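Local coordinates for lipid Binding Protein (Caenorhabditis elegans, PDB 6C1Z) that binds oleic acid, other unsaturated fatty acids and oleoylethanolamide and carries them from the lysosome to the nucleus, where it activates transcription of longevity-promoting genes, at residues A67-V75 with N85-F95; E76-T86 with H98-H107. All blocks are in the same frame, centred on the assembly; numbering follows the deposited sequence.

Interaction 1 (A67-V75 with N85-F95)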
loop_
_atom_site.group_PDB
_atom_site.type_symbol
_atom_site.label_atom_id
_atom_site.label_comp_id
_atom_site.label_asym_id
_atom_site.label_seq_id
_atom_site.Cartn_x
_atom_site.Cartn_y
_atom_site.Cartn_z
ATOM N N ALA A 67 1.461 -1.225 -10.596
ATOM C CA ALA A 67 2.268 -0.400 -11.474
ATOM C C ALA A 67 1.561 0.938 -11.631
ATOM O O ALA A 67 0.330 0.993 -11.725
ATOM C CB ALA A 67 2.416 -1.064 -12.847
ATOM N N PHE A 68 2.330 2.024 -11.651
ATOM C CA PHE A 68 1.715 3.328 -11.822
ATOM C C PHE A 68 2.766 4.325 -12.270
ATOM O O PHE A 68 3.974 4.144 -12.056
ATOM C CB PHE A 68 1.056 3.806 -10.523
ATOM C CG PHE A 68 2.012 3.906 -9.353
ATOM C CD1 PHE A 68 2.725 5.074 -9.092
ATOM C CD2 PHE A 68 2.180 2.841 -8.487
ATOM C CE1 PHE A 68 3.577 5.157 -8.029
ATOM C CE2 PHE A 68 3.034 2.934 -7.383
ATOM C CZ PHE A 68 3.748 4.083 -7.165
ATOM N N LYS A 69 2.279 5.425 -12.840
ATOM C CA LYS A 69 3.072 6.635 -12.996
ATOM C C LYS A 69 2.574 7.701 -12.040
ATOM O O LYS A 69 1.370 7.841 -11.798
ATOM C CB LYS A 69 3.038 7.144 -14.428
ATOM C CG LYS A 69 3.546 6.105 -15.404
ATOM C CD LYS A 69 3.525 6.615 -16.820
ATOM C CE LYS A 69 3.800 5.507 -17.818
ATOM N NZ LYS A 69 5.192 5.003 -17.746
ATOM N N ILE A 70 3.532 8.387 -11.407
ATOM C CA ILE A 70 3.229 9.475 -10.500
ATOM C C ILE A 70 2.353 10.503 -11.204
ATOM O O ILE A 70 2.623 10.878 -12.350
ATOM C CB ILE A 70 4.559 10.086 -9.995
ATOM C CG1 ILE A 70 5.310 9.094 -9.113
ATOM C CG2 ILE A 70 4.345 11.375 -9.260
ATOM C CD1 ILE A 70 4.577 8.768 -7.881
ATOM N N ARG A 71 1.282 10.941 -10.528
ATOM C CA ARG A 71 0.383 12.005 -10.976
ATOM C C ARG A 71 -0.594 11.584 -12.068
ATOM O O ARG A 71 -1.324 12.426 -12.585
ATOM C CB ARG A 71 1.125 13.269 -11.427
ATOM C CG ARG A 71 1.994 13.894 -10.337
ATOM C CD ARG A 71 2.881 15.024 -10.889
ATOM N NE ARG A 71 3.477 14.633 -12.166
ATOM C CZ ARG A 71 4.656 14.029 -12.296
ATOM N NH1 ARG A 71 5.407 13.772 -11.234
ATOM N NH2 ARG A 71 5.099 13.681 -13.500
ATOM N N GLU A 72 -0.660 10.304 -12.400
ATOM C CA GLU A 72 -1.489 9.820 -13.495
ATOM C C GLU A 72 -2.554 8.903 -12.917
ATOM O O GLU A 72 -2.240 7.813 -12.432
ATOM C CB GLU A 72 -0.629 9.079 -14.518
ATOM C CG GLU A 72 0.326 9.978 -15.288
ATOM C CD GLU A 72 0.345 9.690 -16.784
ATOM O OE1 GLU A 72 -0.305 8.716 -17.225
ATOM O OE2 GLU A 72 1.012 10.445 -17.522
ATOM N N LYS A 73 -3.819 9.309 -13.022
ATOM C CA LYS A 73 -4.895 8.484 -12.502
ATOM C C LYS A 73 -4.957 7.191 -13.307
ATOM O O LYS A 73 -4.683 7.179 -14.509
ATOM C CB LYS A 73 -6.218 9.247 -12.611
ATOM C CG LYS A 73 -7.439 8.504 -12.085
ATOM C CD LYS A 73 -7.505 8.450 -10.570
ATOM C CE LYS A 73 -7.721 9.812 -9.918
ATOM N NZ LYS A 73 -8.886 10.559 -10.439
ATOM N N PHE A 74 -5.280 6.091 -12.632
ATOM C CA PHE A 74 -5.413 4.807 -13.302
ATOM C C PHE A 74 -6.477 4.003 -12.582
ATOM O O PHE A 74 -6.815 4.287 -11.428
ATOM C CB PHE A 74 -4.067 4.066 -13.351
ATOM C CG PHE A 74 -3.514 3.675 -12.002
ATOM C CD1 PHE A 74 -2.855 4.602 -11.207
ATOM C CD2 PHE A 74 -3.619 2.376 -11.541
ATOM C CE1 PHE A 74 -2.331 4.236 -9.979
ATOM C CE2 PHE A 74 -3.107 2.015 -10.310
ATOM C CZ PHE A 74 -2.452 2.942 -9.535
ATOM N N VAL A 75 -7.048 3.035 -13.284
ATOM C CA VAL A 75 -7.983 2.118 -12.649
ATOM C C VAL A 75 -7.171 1.002 -12.016
ATOM O O VAL A 75 -6.451 0.274 -12.710
ATOM C CB VAL A 75 -8.981 1.561 -13.670
ATOM C CG1 VAL A 75 -9.999 0.667 -12.982
ATOM C CG2 VAL A 75 -9.655 2.694 -14.396
ATOM N N ASN A 85 -10.426 4.070 -8.592
ATOM C CA ASN A 85 -9.722 5.105 -9.339
ATOM C C ASN A 85 -8.606 5.581 -8.416
ATOM O O ASN A 85 -8.869 6.198 -7.378
ATOM C CB ASN A 85 -10.642 6.265 -9.717
ATOM C CG ASN A 85 -11.521 5.949 -10.905
ATOM O OD1 ASN A 85 -11.039 5.511 -11.940
ATOM N ND2 ASN A 85 -12.812 6.174 -10.756
ATOM N N THR A 86 -7.361 5.264 -8.763
ATOM C CA THR A 86 -6.217 5.500 -7.891
ATOM C C THR A 86 -5.299 6.563 -8.482
ATOM O O THR A 86 -5.102 6.637 -9.693
ATOM C CB THR A 86 -5.474 4.181 -7.659
ATOM O OG1 THR A 86 -6.348 3.293 -6.937
ATOM C CG2 THR A 86 -4.205 4.415 -6.864
ATOM N N LEU A 87 -4.748 7.402 -7.613
ATOM C CA LEU A 87 -3.807 8.445 -8.017
ATOM C C LEU A 87 -2.687 8.466 -6.992
ATOM O O LEU A 87 -2.954 8.655 -5.797
ATOM C CB LEU A 87 -4.512 9.807 -8.043
ATOM C CG LEU A 87 -3.648 11.037 -8.297
ATOM C CD1 LEU A 87 -2.933 10.967 -9.618
ATOM C CD2 LEU A 87 -4.520 12.277 -8.251
ATOM N N VAL A 88 -1.439 8.293 -7.441
ATOM C CA VAL A 88 -0.266 8.302 -6.560
ATOM C C VAL A 88 0.540 9.554 -6.847
ATOM O O VAL A 88 0.822 9.859 -8.007
ATOM C CB VAL A 88 0.610 7.052 -6.746
ATOM C CG1 VAL A 88 1.676 6.991 -5.633
ATOM C CG2 VAL A 88 -0.239 5.766 -6.756
ATOM N N THR A 89 0.887 10.289 -5.796
ATOM C CA THR A 89 1.756 11.447 -5.892
ATOM C C THR A 89 2.961 11.244 -4.974
ATOM O O THR A 89 3.006 10.326 -4.159
ATOM C CB THR A 89 0.984 12.703 -5.507
ATOM O OG1 THR A 89 0.386 12.468 -4.230
ATOM C CG2 THR A 89 -0.096 13.034 -6.550
ATOM N N PHE A 90 3.976 12.064 -5.201
ATOM C CA PHE A 90 5.162 12.082 -4.352
ATOM C C PHE A 90 5.276 13.493 -3.806
ATOM O O PHE A 90 5.525 14.439 -4.562
ATOM C CB PHE A 90 6.427 11.661 -5.091
ATOM C CG PHE A 90 7.600 11.428 -4.171
ATOM C CD1 PHE A 90 7.676 10.266 -3.451
ATOM C CD2 PHE A 90 8.592 12.384 -3.999
ATOM C CE1 PHE A 90 8.729 10.065 -2.582
ATOM C CE2 PHE A 90 9.649 12.152 -3.146
ATOM C CZ PHE A 90 9.716 11.020 -2.450
ATOM N N GLU A 91 5.047 13.631 -2.499
ATOM C CA GLU A 91 4.866 14.916 -1.842
ATOM C C GLU A 91 5.687 14.916 -0.567
ATOM O O GLU A 91 5.496 14.044 0.286
ATOM C CB GLU A 91 3.391 15.096 -1.451
ATOM C CG GLU A 91 2.392 15.074 -2.606
ATOM C CD GLU A 91 0.950 15.301 -2.154
ATOM O OE1 GLU A 91 0.739 16.014 -1.145
ATOM O OE2 GLU A 91 0.027 14.763 -2.812
ATOM N N ASN A 92 6.565 15.907 -0.411
ATOM C CA ASN A 92 7.308 16.050 0.829
ATOM C C ASN A 92 7.974 14.739 1.246
ATOM O O ASN A 92 7.974 14.357 2.417
ATOM C CB ASN A 92 6.412 16.611 1.934
ATOM C CG ASN A 92 5.875 17.982 1.592
ATOM O OD1 ASN A 92 6.637 18.870 1.212
ATOM N ND2 ASN A 92 4.557 18.159 1.699
ATOM N N GLY A 93 8.563 14.051 0.266
ATOM C CA GLY A 93 9.344 12.866 0.551
ATOM C C GLY A 93 8.554 11.582 0.677
ATOM O O GLY A 93 9.142 10.564 1.064
ATOM N N LYS A 94 7.247 11.613 0.444
ATOM C CA LYS A 94 6.384 10.471 0.703
ATOM C C LYS A 94 5.575 10.128 -0.533
ATOM O O LYS A 94 5.152 11.009 -1.275
ATOM C CB LYS A 94 5.386 10.762 1.827
ATOM C CG LYS A 94 5.995 11.376 3.065
ATOM C CD LYS A 94 4.988 11.394 4.202
ATOM C CE LYS A 94 5.638 11.813 5.521
ATOM N NZ LYS A 94 6.214 13.183 5.445
ATOM N N PHE A 95 5.372 8.824 -0.767
ATOM C CA PHE A 95 4.388 8.377 -1.751
ATOM C C PHE A 95 2.999 8.369 -1.120
ATOM O O PHE A 95 2.806 7.793 -0.049
ATOM C CB PHE A 95 4.677 6.965 -2.268
ATOM C CG PHE A 95 5.830 6.859 -3.222
ATOM C CD1 PHE A 95 7.105 6.602 -2.757
ATOM C CD2 PHE A 95 5.621 6.937 -4.592
ATOM C CE1 PHE A 95 8.159 6.471 -3.624
ATOM C CE2 PHE A 95 6.662 6.799 -5.476
ATOM C CZ PHE A 95 7.948 6.556 -4.998
HETATM O O HOH W 1 -0.793 7.526 -10.131
#

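Interaction 2 (E76-T86 with H98-H107). With SO4 (sulfate ion), chain B.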
loop_
_atom_site.group_PDB
_atom_site.type_symbol
_atom_site.label_atom_id
_atom_site.label_comp_id
_atom_site.label_asym_id
_atom_site.label_seq_id
_atom_site.Cartn_x
_atom_site.Cartn_y
_atom_site.Cartn_z
ATOM N N GLU A 76 -7.281 0.861 -10.704
ATOM C CA GLU A 76 -6.565 -0.163 -9.964
ATOM C C GLU A 76 -7.515 -1.300 -9.639
ATOM O O GLU A 76 -8.598 -1.073 -9.088
ATOM C CB GLU A 76 -6.015 0.406 -8.652
ATOM C CG GLU A 76 -5.333 -0.647 -7.778
ATOM C CD GLU A 76 -4.820 -0.109 -6.450
ATOM O OE1 GLU A 76 -5.071 1.081 -6.119
ATOM O OE2 GLU A 76 -4.170 -0.898 -5.730
ATOM N N ILE A 77 -7.109 -2.518 -9.975
ATOM C CA ILE A 77 -7.756 -3.706 -9.442
ATOM C C ILE A 77 -6.994 -4.057 -8.169
ATOM O O ILE A 77 -5.891 -4.599 -8.211
ATOM C CB ILE A 77 -7.786 -4.849 -10.453
ATOM C CG1 ILE A 77 -8.815 -4.537 -11.538
ATOM C CG2 ILE A 77 -8.158 -6.134 -9.757
ATOM C CD1 ILE A 77 -8.433 -3.431 -12.517
ATOM N N ALA A 78 -7.565 -3.695 -7.032
ATOM C CA ALA A 78 -6.897 -3.886 -5.760
ATOM C C ALA A 78 -6.954 -5.351 -5.370
ATOM O O ALA A 78 -7.696 -6.146 -5.956
ATOM C CB ALA A 78 -7.553 -3.016 -4.697
ATOM N N PRO A 79 -6.163 -5.755 -4.379
ATOM C CA PRO A 79 -6.203 -7.157 -3.951
ATOM C C PRO A 79 -7.566 -7.622 -3.475
ATOM O O PRO A 79 -7.834 -8.824 -3.536
ATOM C CB PRO A 79 -5.139 -7.230 -2.846
ATOM C CG PRO A 79 -4.771 -5.822 -2.538
ATOM C CD PRO A 79 -5.030 -5.038 -3.778
ATOM N N ASP A 80 -8.450 -6.713 -3.026
ATOM C CA ASP A 80 -9.810 -7.107 -2.651
ATOM C C ASP A 80 -10.699 -7.388 -3.869
ATOM O O ASP A 80 -11.905 -7.632 -3.720
ATOM C CB ASP A 80 -10.461 -6.075 -1.716
ATOM C CG ASP A 80 -10.711 -4.726 -2.384
ATOM O OD1 ASP A 80 -10.474 -4.583 -3.604
ATOM O OD2 ASP A 80 -11.155 -3.795 -1.675
ATOM N N GLU A 81 -10.107 -7.371 -5.065
ATOM C CA GLU A 81 -10.762 -7.688 -6.331
ATOM C C GLU A 81 -11.781 -6.638 -6.753
ATOM O O GLU A 81 -12.481 -6.830 -7.758
ATOM C CB GLU A 81 -11.375 -9.097 -6.346
ATOM C CG GLU A 81 -10.339 -10.207 -6.234
ATOM C CD GLU A 81 -10.958 -11.580 -6.026
ATOM O OE1 GLU A 81 -12.203 -11.674 -5.951
ATOM O OE2 GLU A 81 -10.196 -12.565 -5.934
ATOM N N ARG A 82 -11.876 -5.528 -6.025
ATOM C CA ARG A 82 -12.684 -4.395 -6.433
ATOM C C ARG A 82 -11.818 -3.426 -7.223
ATOM O O ARG A 82 -10.596 -3.367 -7.058
ATOM C CB ARG A 82 -13.285 -3.688 -5.214
ATOM C CG ARG A 82 -14.259 -4.559 -4.451
ATOM C CD ARG A 82 -14.738 -3.928 -3.157
ATOM N NE ARG A 82 -15.832 -4.717 -2.611
ATOM C CZ ARG A 82 -16.438 -4.494 -1.449
ATOM N NH1 ARG A 82 -16.054 -3.497 -0.668
ATOM N NH2 ARG A 82 -17.430 -5.290 -1.065
ATOM N N SER A 83 -12.470 -2.653 -8.079
ATOM C CA SER A 83 -11.804 -1.661 -8.901
ATOM C C SER A 83 -11.946 -0.283 -8.276
ATOM O O SER A 83 -12.993 0.062 -7.724
ATOM C CB SER A 83 -12.385 -1.640 -10.309
ATOM O OG SER A 83 -13.790 -1.489 -10.259
ATOM N N TYR A 84 -10.879 0.497 -8.376
ATOM C CA TYR A 84 -10.811 1.821 -7.781
ATOM C C TYR A 84 -10.197 2.775 -8.793
ATOM O O TYR A 84 -9.477 2.354 -9.708
ATOM C CB TYR A 84 -9.959 1.826 -6.492
ATOM C CG TYR A 84 -10.507 0.946 -5.399
ATOM C CD1 TYR A 84 -10.205 -0.402 -5.339
ATOM C CD2 TYR A 84 -11.342 1.462 -4.428
ATOM C CE1 TYR A 84 -10.707 -1.200 -4.340
ATOM C CE2 TYR A 84 -11.849 0.674 -3.426
ATOM C CZ TYR A 84 -11.528 -0.652 -3.381
ATOM O OH TYR A 84 -12.049 -1.454 -2.388
ATOM N N ASN A 85 -10.426 4.070 -8.592
ATOM C CA ASN A 85 -9.722 5.105 -9.339
ATOM C C ASN A 85 -8.606 5.581 -8.416
ATOM O O ASN A 85 -8.869 6.198 -7.378
ATOM C CB ASN A 85 -10.642 6.265 -9.717
ATOM C CG ASN A 85 -11.521 5.949 -10.905
ATOM O OD1 ASN A 85 -11.039 5.511 -11.940
ATOM N ND2 ASN A 85 -12.812 6.174 -10.756
ATOM N N THR A 86 -7.361 5.264 -8.763
ATOM C CA THR A 86 -6.217 5.500 -7.891
ATOM C C THR A 86 -5.299 6.563 -8.482
ATOM O O THR A 86 -5.102 6.637 -9.693
ATOM C CB THR A 86 -5.474 4.181 -7.659
ATOM O OG1 THR A 86 -6.348 3.293 -6.937
ATOM C CG2 THR A 86 -4.205 4.415 -6.864
ATOM N N HIS A 98 -4.185 7.932 -3.307
ATOM C CA HIS A 98 -5.619 8.070 -3.086
ATOM C C HIS A 98 -6.329 7.005 -3.902
ATOM O O HIS A 98 -6.358 7.071 -5.133
ATOM C CB HIS A 98 -6.095 9.469 -3.457
ATOM C CG HIS A 98 -5.735 10.493 -2.430
ATOM N ND1 HIS A 98 -4.487 11.080 -2.357
ATOM C CD2 HIS A 98 -6.436 10.966 -1.376
ATOM C CE1 HIS A 98 -4.458 11.920 -1.335
ATOM N NE2 HIS A 98 -5.622 11.857 -0.716
ATOM N N GLN A 99 -6.859 6.006 -3.215
ATOM C CA GLN A 99 -7.567 4.901 -3.848
ATOM C C GLN A 99 -9.050 5.219 -3.680
ATOM O O GLN A 99 -9.625 4.966 -2.624
ATOM C CB GLN A 99 -7.163 3.593 -3.175
ATOM C CG GLN A 99 -7.838 2.374 -3.839
ATOM C CD GLN A 99 -7.531 1.082 -3.119
ATOM O OE1 GLN A 99 -8.170 0.736 -2.122
ATOM N NE2 GLN A 99 -6.537 0.356 -3.613
ATOM N N ASP A 100 -9.657 5.772 -4.728
ATOM C CA ASP A 100 -11.032 6.257 -4.669
ATOM C C ASP A 100 -12.028 5.190 -5.123
ATOM O O ASP A 100 -11.876 4.582 -6.191
ATOM C CB ASP A 100 -11.213 7.504 -5.544
ATOM C CG ASP A 100 -10.481 8.725 -5.018
ATOM O OD1 ASP A 100 -10.131 8.774 -3.827
ATOM O OD2 ASP A 100 -10.283 9.668 -5.813
ATOM N N LYS A 101 -13.049 4.973 -4.310
ATOM C CA LYS A 101 -14.080 4.021 -4.682
ATOM C C LYS A 101 -14.785 4.454 -5.956
ATOM O O LYS A 101 -14.835 5.639 -6.311
ATOM C CB LYS A 101 -15.095 3.833 -3.555
ATOM C CG LYS A 101 -15.976 5.024 -3.254
ATOM C CD LYS A 101 -16.940 4.677 -2.130
ATOM C CE LYS A 101 -17.853 5.829 -1.778
ATOM N NZ LYS A 101 -18.771 5.454 -0.672
ATOM N N ILE A 102 -15.289 3.460 -6.668
ATOM C CA ILE A 102 -16.140 3.660 -7.836
ATOM C C ILE A 102 -17.600 3.369 -7.510
ATOM O O ILE A 102 -18.490 4.172 -7.806
ATOM C CB ILE A 102 -15.644 2.811 -9.030
ATOM C CG1 ILE A 102 -14.248 3.291 -9.444
ATOM C CG2 ILE A 102 -16.615 2.889 -10.207
ATOM C CD1 ILE A 102 -13.566 2.429 -10.468
ATOM N N LYS A 103 -17.861 2.227 -6.880
ATOM C CA LYS A 103 -19.198 1.881 -6.428
ATOM C C LYS A 103 -19.441 2.471 -5.049
ATOM O O LYS A 103 -18.555 2.445 -4.184
ATOM C CB LYS A 103 -19.356 0.360 -6.386
ATOM C CG LYS A 103 -19.210 -0.325 -7.761
ATOM C CD LYS A 103 -20.177 0.240 -8.806
ATOM C CE LYS A 103 -20.059 -0.458 -10.168
ATOM N NZ LYS A 103 -18.992 0.123 -11.046
ATOM N N GLU A 104 -20.659 2.987 -4.846
ATOM C CA GLU A 104 -20.946 3.822 -3.685
ATOM C C GLU A 104 -20.817 3.039 -2.385
ATOM O O GLU A 104 -20.426 3.604 -1.356
ATOM C CB GLU A 104 -22.346 4.426 -3.845
ATOM C CG GLU A 104 -22.829 5.329 -2.712
ATOM C CD GLU A 104 -22.009 6.592 -2.578
ATOM O OE1 GLU A 104 -21.080 6.799 -3.391
ATOM O OE2 GLU A 104 -22.295 7.383 -1.655
ATOM N N ASN A 105 -21.103 1.738 -2.419
ATOM C CA ASN A 105 -21.053 0.892 -1.237
ATOM C C ASN A 105 -19.647 0.425 -0.913
ATOM O O ASN A 105 -19.460 -0.261 0.100
ATOM C CB ASN A 105 -21.939 -0.338 -1.436
ATOM C CG ASN A 105 -21.548 -1.143 -2.661
ATOM O OD1 ASN A 105 -21.256 -0.584 -3.719
ATOM N ND2 ASN A 105 -21.537 -2.462 -2.522
ATOM N N HIS A 106 -18.677 0.754 -1.753
ATOM C CA HIS A 106 -17.280 0.456 -1.470
ATOM C C HIS A 106 -16.724 1.530 -0.528
ATOM O O HIS A 106 -17.466 2.369 -0.003
ATOM C CB HIS A 106 -16.506 0.310 -2.781
ATOM C CG HIS A 106 -16.949 -0.857 -3.615
ATOM N ND1 HIS A 106 -16.378 -1.173 -4.830
ATOM C CD2 HIS A 106 -17.902 -1.790 -3.391
ATOM C CE1 HIS A 106 -16.973 -2.247 -5.324
ATOM N NE2 HIS A 106 -17.901 -2.639 -4.470
ATOM N N HIS A 107 -15.422 1.489 -0.279
ATOM C CA HIS A 107 -14.764 2.405 0.638
ATOM C C HIS A 107 -13.494 2.899 -0.020
ATOM O O HIS A 107 -12.764 2.121 -0.637
ATOM C CB HIS A 107 -14.386 1.718 1.956
ATOM C CG HIS A 107 -15.554 1.160 2.692
ATOM N ND1 HIS A 107 -16.168 1.838 3.719
ATOM C CD2 HIS A 107 -16.244 0.004 2.540
ATOM C CE1 HIS A 107 -17.182 1.127 4.177
ATOM N NE2 HIS A 107 -17.251 0.009 3.476
HETATM S S SO4 B . -15.638 6.489 1.827
HETATM O O1 SO4 B . -15.375 7.001 0.482
HETATM O O2 SO4 B . -15.938 7.583 2.738
HETATM O O3 SO4 B . -16.750 5.544 1.791
HETATM O O4 SO4 B . -14.459 5.737 2.276
HETATM O O HOH W 2 -8.589 -1.776 -1.617
HETATM O O HOH W 3 -14.137 -1.192 -0.535
HETATM O O HOH W 4 -18.026 -2.771 1.251
HETATM O O HOH W 5 -15.052 0.923 -6.204
HETATM O O HOH W 6 -13.831 7.366 -8.336
#

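Interaction 1 (A67-V75 with N85-F95)
Val-88 drives its branched side chain against one face of the Phe-68 ring: CG2 stands over the ring centre, 3.9 Å from the centroid, a CH-pi contact, while CG1 reaches CE1 of Phe-68 at 3.6 Å. Ile-70 completes this tight side: its CD1 lies near the plane of the Phe-68 ring at its edge and also meets CE2 of Phe-95 at 3.7 Å. Trp-53 and Phe-55 of strand 52-58 pack on both Phe-68 and Phe-95. Phe-74 lies alongside Thr-86; with its CG held between backbone N and carbonyl carbon (chi1 64°), one face of the ring covers Thr-86 CB, a CH-pi contact 4.1 Å from the centroid. Their backbones form an antiparallel hydrogen-bonded pair, Thr-86 N to Phe-74 O at 2.9 Å and Phe-74 N to Thr-86 O at 3.0 Å. The other side faces solvent: Arg-71, Glu-72 and Lys-73 are exposed, and aliphatic parts of side chains make the contact. Lys-73, bent at three successive torsions, folds its methylenes across the strand, CE resting on CB of Leu-87 at 3.7 Å, and Leu-87 CD1 covers the peptide between Arg-71 and Glu-72. Beyond Phe-74 the regular pairing ends: a type II turn from Lys-69 to Glu-72 sends Arg-71 N to Val-88 O (2.8 Å, nearly straight), and one water donates to the carbonyls of Lys-69 and Glu-72 and accepts from Val-88 N. The gap between strands 64-68 and 74-77, characteristic of fatty-acid-binding barrels, is thus spanned by apolar side chains of Phe-68, Ile-70 and Val-88, with turn and water serving the backbone polar groups.

Interaction 2 (E76-T86 with H98-H107)
Strands 83-86 and 98-101 run antiparallel with a marked twist, their axes 133° apart, and Asn-85 and Asp-100 form a hydrogen-bonded pair, N to O in both directions. On the face carrying Thr-86 and Gln-99, the glutamine is extended from a CG anti to its backbone N, which lays its amide over the Tyr-84 ring: the two planes are 18° apart, OE1 sits above the ring centre, and Gln-99 CG approaches Tyr-84 CG at 3.4 Å. The amide NH2 end carries on to Glu-76, NE2 to OE1 at 3.0 Å and almost straight, the acceptor being approached from above the carboxylate plane. Thr-86 OG1 donates to the anti lone pair of that same oxygen, so two bonds grip one buried carboxylate atom. These polar side chains bridge three adjacent strands of the FABP-family beta-barrel, 74-77, 83-91 and 94-101, close to where the strands give way to their connecting turns. Tyr-84 OH donates to the syn lone pair of Asp-80 OD2 at 2.6 Å, and Asp-80 OD1 closes an Asx turn on Arg-82 N. Arg-82 then stacks flat on His-106, the guanidinium and ring planes 2° apart, with CD over the ring centre 3.5 Å from the centroid; Lys-103 CB covers the opposite face. Arg-82 NH1 reaches the 102-107 loop through two waters, one also bound to Tyr-84 OH and His-107 N, the other to Asn-105 O. Toward the surface, Ile-102 lays CG1 against Asn-85 ND2 at 3.5 Å. Lys-101 NZ donates to Glu-104 O and to a sulfate, probably from the crystallisation liquor, which Ser-108 N also binds.

How the interactions relate
From the N terminus, strand 64-68 enters the turn at 69-72, and strand 74-77 then leads through the 78-81 turn into strand 83-91. Interaction 1 closes that hairpin and also brings the end of strand 64-68 and its following turn up to strand 83-91 and the start of strand 94-101. Interaction 2 closes the next hairpin, 83-91 with 94-101, and gathers the 102-107 loop against Arg-82, just past the 78-81 turn. The segments alternate along the chain, so the two contacts cross; they share Asn-85 and Thr-86. A probable hydrogen bond from His-98 N to Leu-87 O, and Val-75 CG1 against Tyr-84 O, join them within one continuous sheet.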